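Local coordinates for putative mandelate racemase/muconate lactonizing enzyme (Bordetella bronchiseptica, PDB 3DDM), which is of unassigned function but belongs to the enolase superfamily, pairing an N-terminal capping domain with a TIM-barrel domain, at residues L270-A283 / A297-Y309. The protein carries 1 engineered substitution. Sequence-based numbering, arbitrary orientation.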
ATOM      1  N   LEU A 270     -16.735  14.019  -7.568  1.00 49.36           N
ATOM      2  CA  LEU A 270     -17.328  15.237  -8.098  1.00 50.77           C
ATOM      3  C   LEU A 270     -18.536  14.919  -8.990  1.00 51.41           C
ATOM      4  O   LEU A 270     -19.572  15.587  -8.928  1.00 52.75           O
ATOM      5  CB  LEU A 270     -16.276  16.001  -8.907  1.00 51.05           C
ATOM      6  CG  LEU A 270     -16.434  17.520  -8.928  1.00 52.87           C
ATOM      7  CD1 LEU A 270     -16.329  18.072  -7.505  1.00 50.61           C
ATOM      8  CD2 LEU A 270     -15.369  18.129  -9.820  1.00 53.83           C
ATOM      9  N   ALA A 271     -18.391  13.890  -9.817  1.00 50.74           N
ATOM     10  CA  ALA A 271     -19.445  13.468 -10.727  1.00 50.20           C
ATOM     11  C   ALA A 271     -20.744  13.089 -10.022  1.00 50.21           C
ATOM     12  O   ALA A 271     -21.822  13.206 -10.607  1.00 49.89           O
ATOM     13  CB  ALA A 271     -18.960  12.291 -11.570  1.00 49.42           C
ATOM     14  N   ALA A 272     -20.639  12.634  -8.775  1.00 49.42           N
ATOM     15  CA  ALA A 272     -21.808  12.207  -8.007  1.00 48.31           C
ATOM     16  C   ALA A 272     -22.364  13.264  -7.061  1.00 48.97           C
ATOM     17  O   ALA A 272     -23.572  13.347  -6.857  1.00 48.79           O
ATOM     18  CB  ALA A 272     -21.473  10.948  -7.228  1.00 45.81           C
ATOM     19  N   ARG A 273     -21.484  14.065  -6.475  1.00 49.13           N
ATOM     20  CA  ARG A 273     -21.912  15.106  -5.548  1.00 48.19           C
ATOM     21  C   ARG A 273     -22.622  14.525  -4.321  1.00 48.19           C
ATOM     22  O   ARG A 273     -23.489  15.170  -3.726  1.00 47.08           O
ATOM     23  CB  ARG A 273     -22.820  16.115  -6.268  1.00 47.20           C
ATOM     24  CG  ARG A 273     -22.187  16.738  -7.517  1.00 47.08           C
ATOM     25  CD  ARG A 273     -23.188  17.591  -8.265  1.00 45.83           C
ATOM     26  NE  ARG A 273     -23.463  18.831  -7.553  1.00 45.79           N
ATOM     27  CZ  ARG A 273     -22.665  19.893  -7.584  1.00 46.84           C
ATOM     28  NH1 ARG A 273     -21.543  19.865  -8.306  1.00 48.13           N
ATOM     29  NH2 ARG A 273     -22.979  20.979  -6.885  1.00 46.64           N
ATOM     30  N   SER A 274     -22.255  13.300  -3.952  1.00 48.14           N
ATOM     31  CA  SER A 274     -22.817  12.660  -2.767  1.00 48.53           C
ATOM     32  C   SER A 274     -22.109  13.351  -1.608  1.00 48.46           C
ATOM     33  O   SER A 274     -22.711  13.639  -0.564  1.00 48.83           O
ATOM     34  CB  SER A 274     -22.516  11.162  -2.761  1.00 48.56           C
ATOM     35  OG  SER A 274     -23.222  10.508  -3.800  1.00 47.93           O
ATOM     36  N   LEU A 275     -20.819  13.611  -1.807  1.00 47.11           N
ATOM     37  CA  LEU A 275     -20.022  14.333  -0.822  1.00 47.70           C
ATOM     38  C   LEU A 275     -20.194  15.810  -1.182  1.00 47.85           C
ATOM     39  O   LEU A 275     -19.984  16.197  -2.334  1.00 49.77           O
ATOM     40  CB  LEU A 275     -18.539  13.962  -0.937  1.00 45.42           C
ATOM     41  CG  LEU A 275     -18.162  12.506  -0.679  1.00 46.13           C
ATOM     42  CD1 LEU A 275     -16.667  12.322  -0.905  1.00 45.79           C
ATOM     43  CD2 LEU A 275     -18.548  12.116   0.739  1.00 43.06           C
ATOM     44  N   ARG A 276     -20.596  16.638  -0.225  1.00 47.98           N
ATOM     45  CA  ARG A 276     -20.746  18.063  -0.517  1.00 48.75           C
ATOM     46  C   ARG A 276     -19.588  18.866   0.065  1.00 48.16           C
ATOM     47  O   ARG A 276     -19.429  20.054  -0.213  1.00 48.94           O
ATOM     48  CB  ARG A 276     -22.086  18.582   0.001  1.00 48.85           C
ATOM     49  CG  ARG A 276     -23.241  18.135  -0.863  1.00 49.59           C
ATOM     50  CD  ARG A 276     -24.532  18.800  -0.467  1.00 52.95           C
ATOM     51  NE  ARG A 276     -25.255  19.245  -1.652  1.00 57.09           N
ATOM     52  CZ  ARG A 276     -24.909  20.298  -2.385  1.00 58.69           C
ATOM     53  NH1 ARG A 276     -23.849  21.025  -2.047  1.00 60.87           N
ATOM     54  NH2 ARG A 276     -25.608  20.613  -3.468  1.00 59.87           N
ATOM     55  N   VAL A 277     -18.777  18.191   0.868  1.00 47.23           N
ATOM     56  CA  VAL A 277     -17.602  18.787   1.477  1.00 45.74           C
ATOM     57  C   VAL A 277     -16.442  17.860   1.113  1.00 46.11           C
ATOM     58  O   VAL A 277     -16.326  16.753   1.647  1.00 44.51           O
ATOM     59  CB  VAL A 277     -17.758  18.871   3.015  1.00 44.88           C
ATOM     60  CG1 VAL A 277     -16.524  19.512   3.640  1.00 41.43           C
ATOM     61  CG2 VAL A 277     -19.008  19.664   3.358  1.00 41.82           C
ATOM     62  N   MET A 278     -15.613  18.293   0.169  1.00 46.35           N
ATOM     63  CA  MET A 278     -14.476  17.488  -0.244  1.00 47.08           C
ATOM     64  C   MET A 278     -13.259  17.940   0.541  1.00 46.82           C
ATOM     65  O   MET A 278     -12.991  19.130   0.650  1.00 46.39           O
ATOM     66  CB  MET A 278     -14.253  17.593  -1.753  1.00 49.13           C
ATOM     67  CG  MET A 278     -14.701  16.324  -2.503  1.00 53.03           C
ATOM     68  SD  MET A 278     -15.942  16.603  -3.801  1.00 56.64           S
ATOM     69  CE  MET A 278     -17.260  17.337  -2.805  1.00 53.94           C
ATOM     70  N   GLN A 279     -12.533  16.966   1.088  1.00 47.07           N
ATOM     71  CA  GLN A 279     -11.383  17.213   1.947  1.00 44.95           C
ATOM     72  C   GLN A 279     -10.075  16.544   1.524  1.00 44.50           C
ATOM     73  O   GLN A 279      -9.571  15.656   2.214  1.00 43.68           O
ATOM     74  CB  GLN A 279     -11.734  16.758   3.367  1.00 44.22           C
ATOM     75  CG  GLN A 279     -13.109  17.210   3.843  1.00 46.04           C
ATOM     76  CD  GLN A 279     -13.598  16.416   5.050  1.00 50.57           C
ATOM     77  OE1 GLN A 279     -13.799  15.202   4.967  1.00 51.47           O
ATOM     78  NE2 GLN A 279     -13.789  17.098   6.180  1.00 52.76           N
ATOM     79  N   PRO A 280      -9.508  16.947   0.384  1.00 44.57           N
ATOM     80  CA  PRO A 280      -8.248  16.293   0.015  1.00 45.27           C
ATOM     81  C   PRO A 280      -7.101  16.666   0.975  1.00 46.57           C
ATOM     82  O   PRO A 280      -6.927  17.844   1.327  1.00 47.24           O
ATOM     83  CB  PRO A 280      -8.009  16.783  -1.413  1.00 44.70           C
ATOM     84  CG  PRO A 280      -8.739  18.114  -1.462  1.00 43.15           C
ATOM     85  CD  PRO A 280     -10.005  17.812  -0.701  1.00 44.22           C
ATOM     86  N   ASP A 281      -6.337  15.658   1.403  1.00 45.68           N
ATOM     87  CA  ASP A 281      -5.201  15.856   2.312  1.00 43.48           C
ATOM     88  C   ASP A 281      -3.958  16.056   1.445  1.00 42.11           C
ATOM     89  O   ASP A 281      -3.325  15.092   1.021  1.00 42.37           O
ATOM     90  CB  ASP A 281      -5.019  14.624   3.201  1.00 43.76           C
ATOM     91  CG  ASP A 281      -4.062  14.868   4.342  1.00 44.80           C
ATOM     92  OD1 ASP A 281      -3.069  15.595   4.140  1.00 44.73           O
ATOM     93  OD2 ASP A 281      -4.298  14.322   5.441  1.00 46.52           O
ATOM     94  N   LEU A 282      -3.600  17.313   1.199  1.00 41.80           N
ATOM     95  CA  LEU A 282      -2.470  17.610   0.329  1.00 39.20           C
ATOM     96  C   LEU A 282      -1.153  16.934   0.708  1.00 37.23           C
ATOM     97  O   LEU A 282      -0.277  16.794  -0.139  1.00 34.69           O
ATOM     98  CB  LEU A 282      -2.309  19.130   0.172  1.00 38.26           C
ATOM     99  CG  LEU A 282      -1.117  19.860   0.767  1.00 37.74           C
ATOM    100  CD1 LEU A 282      -1.117  21.280   0.269  1.00 37.41           C
ATOM    101  CD2 LEU A 282      -1.194  19.822   2.274  1.00 40.23           C
ATOM    102  N   ALA A 283      -1.021  16.489   1.956  1.00 37.01           N
ATOM    103  CA  ALA A 283       0.207  15.791   2.379  1.00 37.83           C
ATOM    104  C   ALA A 283       0.073  14.271   2.156  1.00 37.36           C
ATOM    105  O   ALA A 283       1.053  13.523   2.229  1.00 36.43           O
ATOM    106  CB  ALA A 283       0.511  16.077   3.841  1.00 35.59           C
ATOM    107  N   ALA A 297     -11.761  23.117  -8.426  1.00 46.83           N
ATOM    108  CA  ALA A 297     -12.871  22.440  -9.081  1.00 45.78           C
ATOM    109  C   ALA A 297     -14.033  22.250  -8.112  1.00 45.30           C
ATOM    110  O   ALA A 297     -15.189  22.474  -8.470  1.00 46.62           O
ATOM    111  CB  ALA A 297     -12.414  21.095  -9.615  1.00 45.53           C
ATOM    112  N   VAL A 298     -13.727  21.837  -6.887  1.00 43.86           N
ATOM    113  CA  VAL A 298     -14.764  21.620  -5.880  1.00 42.56           C
ATOM    114  C   VAL A 298     -15.539  22.902  -5.572  1.00 43.07           C
ATOM    115  O   VAL A 298     -16.772  22.898  -5.528  1.00 43.03           O
ATOM    116  CB  VAL A 298     -14.155  21.070  -4.554  1.00 41.54           C
ATOM    117  CG1 VAL A 298     -15.167  21.196  -3.414  1.00 39.31           C
ATOM    118  CG2 VAL A 298     -13.738  19.608  -4.736  1.00 38.63           C
ATOM    119  N   VAL A 299     -14.816  23.997  -5.359  1.00 43.45           N
ATOM    120  CA  VAL A 299     -15.454  25.268  -5.043  1.00 43.44           C
ATOM    121  C   VAL A 299     -16.260  25.806  -6.225  1.00 45.17           C
ATOM    122  O   VAL A 299     -17.359  26.341  -6.044  1.00 46.25           O
ATOM    123  CB  VAL A 299     -14.416  26.312  -4.591  1.00 41.92           C
ATOM    124  CG1 VAL A 299     -15.051  27.686  -4.524  1.00 39.92           C
ATOM    125  CG2 VAL A 299     -13.869  25.922  -3.222  1.00 39.32           C
ATOM    126  N   ALA A 300     -15.726  25.656  -7.432  1.00 44.34           N
ATOM    127  CA  ALA A 300     -16.432  26.110  -8.627  1.00 44.90           C
ATOM    128  C   ALA A 300     -17.714  25.290  -8.840  1.00 44.86           C
ATOM    129  O   ALA A 300     -18.709  25.795  -9.358  1.00 46.75           O
ATOM    130  CB  ALA A 300     -15.520  25.993  -9.856  1.00 43.28           C
ATOM    131  N   ALA A 301     -17.690  24.026  -8.436  1.00 43.81           N
ATOM    132  CA  ALA A 301     -18.853  23.163  -8.598  1.00 42.33           C
ATOM    133  C   ALA A 301     -19.923  23.420  -7.547  1.00 42.51           C
ATOM    134  O   ALA A 301     -20.884  22.655  -7.436  1.00 43.33           O
ATOM    135  CB  ALA A 301     -18.425  21.709  -8.556  1.00 41.91           C
ATOM    136  N   GLY A 302     -19.756  24.483  -6.765  1.00 41.51           N
ATOM    137  CA  GLY A 302     -20.739  24.794  -5.745  1.00 40.90           C
ATOM    138  C   GLY A 302     -20.659  23.949  -4.488  1.00 42.87           C
ATOM    139  O   GLY A 302     -21.628  23.853  -3.740  1.00 44.29           O
ATOM    140  N   LEU A 303     -19.506  23.337  -4.241  1.00 44.37           N
ATOM    141  CA  LEU A 303     -19.327  22.513  -3.053  1.00 45.33           C
ATOM    142  C   LEU A 303     -18.265  23.124  -2.132  1.00 46.18           C
ATOM    143  O   LEU A 303     -17.512  24.005  -2.553  1.00 47.90           O
ATOM    144  CB  LEU A 303     -18.921  21.108  -3.480  1.00 46.80           C
ATOM    145  CG  LEU A 303     -19.894  20.465  -4.474  1.00 48.16           C
ATOM    146  CD1 LEU A 303     -19.326  19.146  -4.967  1.00 46.99           C
ATOM    147  CD2 LEU A 303     -21.254  20.259  -3.807  1.00 47.40           C
ATOM    148  N   ARG A 304     -18.211  22.671  -0.880  1.00 45.41           N
ATOM    149  CA  ARG A 304     -17.233  23.191   0.083  1.00 44.66           C
ATOM    150  C   ARG A 304     -15.913  22.433   0.064  1.00 44.46           C
ATOM    151  O   ARG A 304     -15.891  21.206  -0.057  1.00 45.33           O
ATOM    152  CB  ARG A 304     -17.748  23.105   1.522  1.00 45.38           C
ATOM    153  CG  ARG A 304     -19.012  23.847   1.834  1.00 47.97           C
ATOM    154  CD  ARG A 304     -19.315  23.749   3.320  1.00 49.17           C
ATOM    155  NE  ARG A 304     -18.316  24.441   4.127  1.00 52.38           N
ATOM    156  CZ  ARG A 304     -18.381  24.564   5.452  1.00 54.44           C
ATOM    157  NH1 ARG A 304     -19.400  24.033   6.120  1.00 54.20           N
ATOM    158  NH2 ARG A 304     -17.439  25.234   6.108  1.00 52.44           N
ATOM    159  N   TYR A 305     -14.822  23.174   0.204  1.00 42.84           N
ATOM    160  CA  TYR A 305     -13.494  22.591   0.280  1.00 42.08           C
ATOM    161  C   TYR A 305     -12.977  22.906   1.682  1.00 43.86           C
ATOM    162  O   TYR A 305     -12.587  24.038   1.975  1.00 45.44           O
ATOM    163  CB  TYR A 305     -12.565  23.203  -0.763  1.00 40.09           C
ATOM    164  CG  TYR A 305     -11.105  23.000  -0.438  1.00 39.83           C
ATOM    165  CD1 TYR A 305     -10.593  21.720  -0.209  1.00 39.45           C
ATOM    166  CD2 TYR A 305     -10.231  24.085  -0.355  1.00 38.47           C
ATOM    167  CE1 TYR A 305      -9.240  21.522   0.093  1.00 39.10           C
ATOM    168  CE2 TYR A 305      -8.872  23.901  -0.053  1.00 39.70           C
ATOM    169  CZ  TYR A 305      -8.384  22.615   0.166  1.00 40.37           C
ATOM    170  OH  TYR A 305      -7.040  22.417   0.429  1.00 40.34           O
ATOM    171  N   CYS A 306     -12.994  21.909   2.559  1.00 45.15           N
ATOM    172  CA  CYS A 306     -12.533  22.093   3.930  1.00 45.05           C
ATOM    173  C   CYS A 306     -11.444  21.103   4.286  1.00 44.45           C
ATOM    174  O   CYS A 306     -11.726  19.987   4.723  1.00 46.19           O
ATOM    175  CB  CYS A 306     -13.695  21.933   4.907  1.00 43.36           C
ATOM    176  SG  CYS A 306     -14.966  23.189   4.715  1.00 50.48           S
ATOM    177  N   PRO A 307     -10.178  21.500   4.107  1.00 44.21           N
ATOM    178  CA  PRO A 307      -9.049  20.620   4.423  1.00 44.56           C
ATOM    179  C   PRO A 307      -8.784  20.530   5.934  1.00 45.12           C
ATOM    180  O   PRO A 307      -9.311  21.316   6.725  1.00 43.51           O
ATOM    181  CB  PRO A 307      -7.888  21.276   3.668  1.00 43.24           C
ATOM    182  CG  PRO A 307      -8.203  22.732   3.787  1.00 42.44           C
ATOM    183  CD  PRO A 307      -9.714  22.790   3.556  1.00 43.40           C
ATOM    184  N   HIS A 308      -7.978  19.556   6.325  1.00 46.89           N
ATOM    185  CA  HIS A 308      -7.614  19.376   7.723  1.00 49.98           C
ATOM    186  C   HIS A 308      -6.357  18.539   7.749  1.00 49.05           C
ATOM    187  O   HIS A 308      -6.210  17.608   6.964  1.00 50.07           O
ATOM    188  CB  HIS A 308      -8.732  18.676   8.523  1.00 54.84           C
ATOM    189  CG  HIS A 308      -9.061  17.295   8.043  1.00 60.66           C
ATOM    190  ND1 HIS A 308      -8.171  16.245   8.124  1.00 63.07           N
ATOM    191  CD2 HIS A 308     -10.179  16.796   7.459  1.00 62.92           C
ATOM    192  CE1 HIS A 308      -8.724  15.160   7.606  1.00 64.62           C
ATOM    193  NE2 HIS A 308      -9.943  15.468   7.196  1.00 63.23           N
ATOM    194  N   TYR A 309      -5.437  18.883   8.636  1.00 47.87           N
ATOM    195  CA  TYR A 309      -4.205  18.129   8.739  1.00 46.21           C
ATOM    196  C   TYR A 309      -3.954  17.766  10.204  1.00 46.51           C
ATOM    197  O   TYR A 309      -3.871  18.647  11.071  1.00 48.15           O
ATOM    198  CB  TYR A 309      -3.030  18.938   8.166  1.00 43.48           C
ATOM    199  CG  TYR A 309      -1.837  18.064   7.934  1.00 42.22           C
ATOM    200  CD1 TYR A 309      -1.897  17.020   7.011  1.00 42.41           C
ATOM    201  CD2 TYR A 309      -0.718  18.150   8.754  1.00 41.14           C
ATOM    202  CE1 TYR A 309      -0.887  16.065   6.929  1.00 41.65           C
ATOM    203  CE2 TYR A 309       0.300  17.207   8.676  1.00 41.75           C
ATOM    204  CZ  TYR A 309       0.203  16.159   7.769  1.00 41.57           C
ATOM    205  OH  TYR A 309       1.149  15.165   7.756  1.00 39.71           O
TER
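R273 grips the carbonyl oxygen of A301 with both terminal nitrogens, which lie in one plane with the acceptor. R273 NH2 sits 2.7 Å from A301 O, nearly in line with the C=O bond, and R273 NH1 3.0 Å from the same A301 O, on a lone pair. A bend at chi3 (73°) turns the long chain back onto this carbonyl, just where helix 287-300 ends in a Schellman motif with G302 as the C-prime residue, its positive phi easy for a glycine. Arginine suits the place: its cationic, many-handed head can meet a helix C-terminus, where carbonyls run out of amide partners.

Beyond it the strands pair in parallel. R304 N donates to R276 O at 3.0 Å and M278 N to R304 O at 2.9 Å, after which C306 N reaches M278 O only weakly.

Leucine's branching lets L303 serve two neighbours: CD2 lies over a face of the R273 guanidinium, and L303 CD1 meets M278 CE at 3.5 Å. Flexible and unbranched, M278 can bend at chi2 and chi3 between L303 and V298, its CB 3.6 Å from V298 CG2; L270 closes this apolar cluster. V277 runs alongside R304.

Further along, Q279 NE2 approaches the H308 ring edge but hydrogen-bonds E231. D281 OD1 closes an Asx turn on A283 N and lies at the edge of the Y309 ring, whose hydroxyl bonds E56.

The contact thus joins neighbouring strands of a beta-alpha-beta unit in the barrel: apolar side chains seal strand to helix, backbone bonds set the strand register and a charged side chain secures the end of helix 287-300.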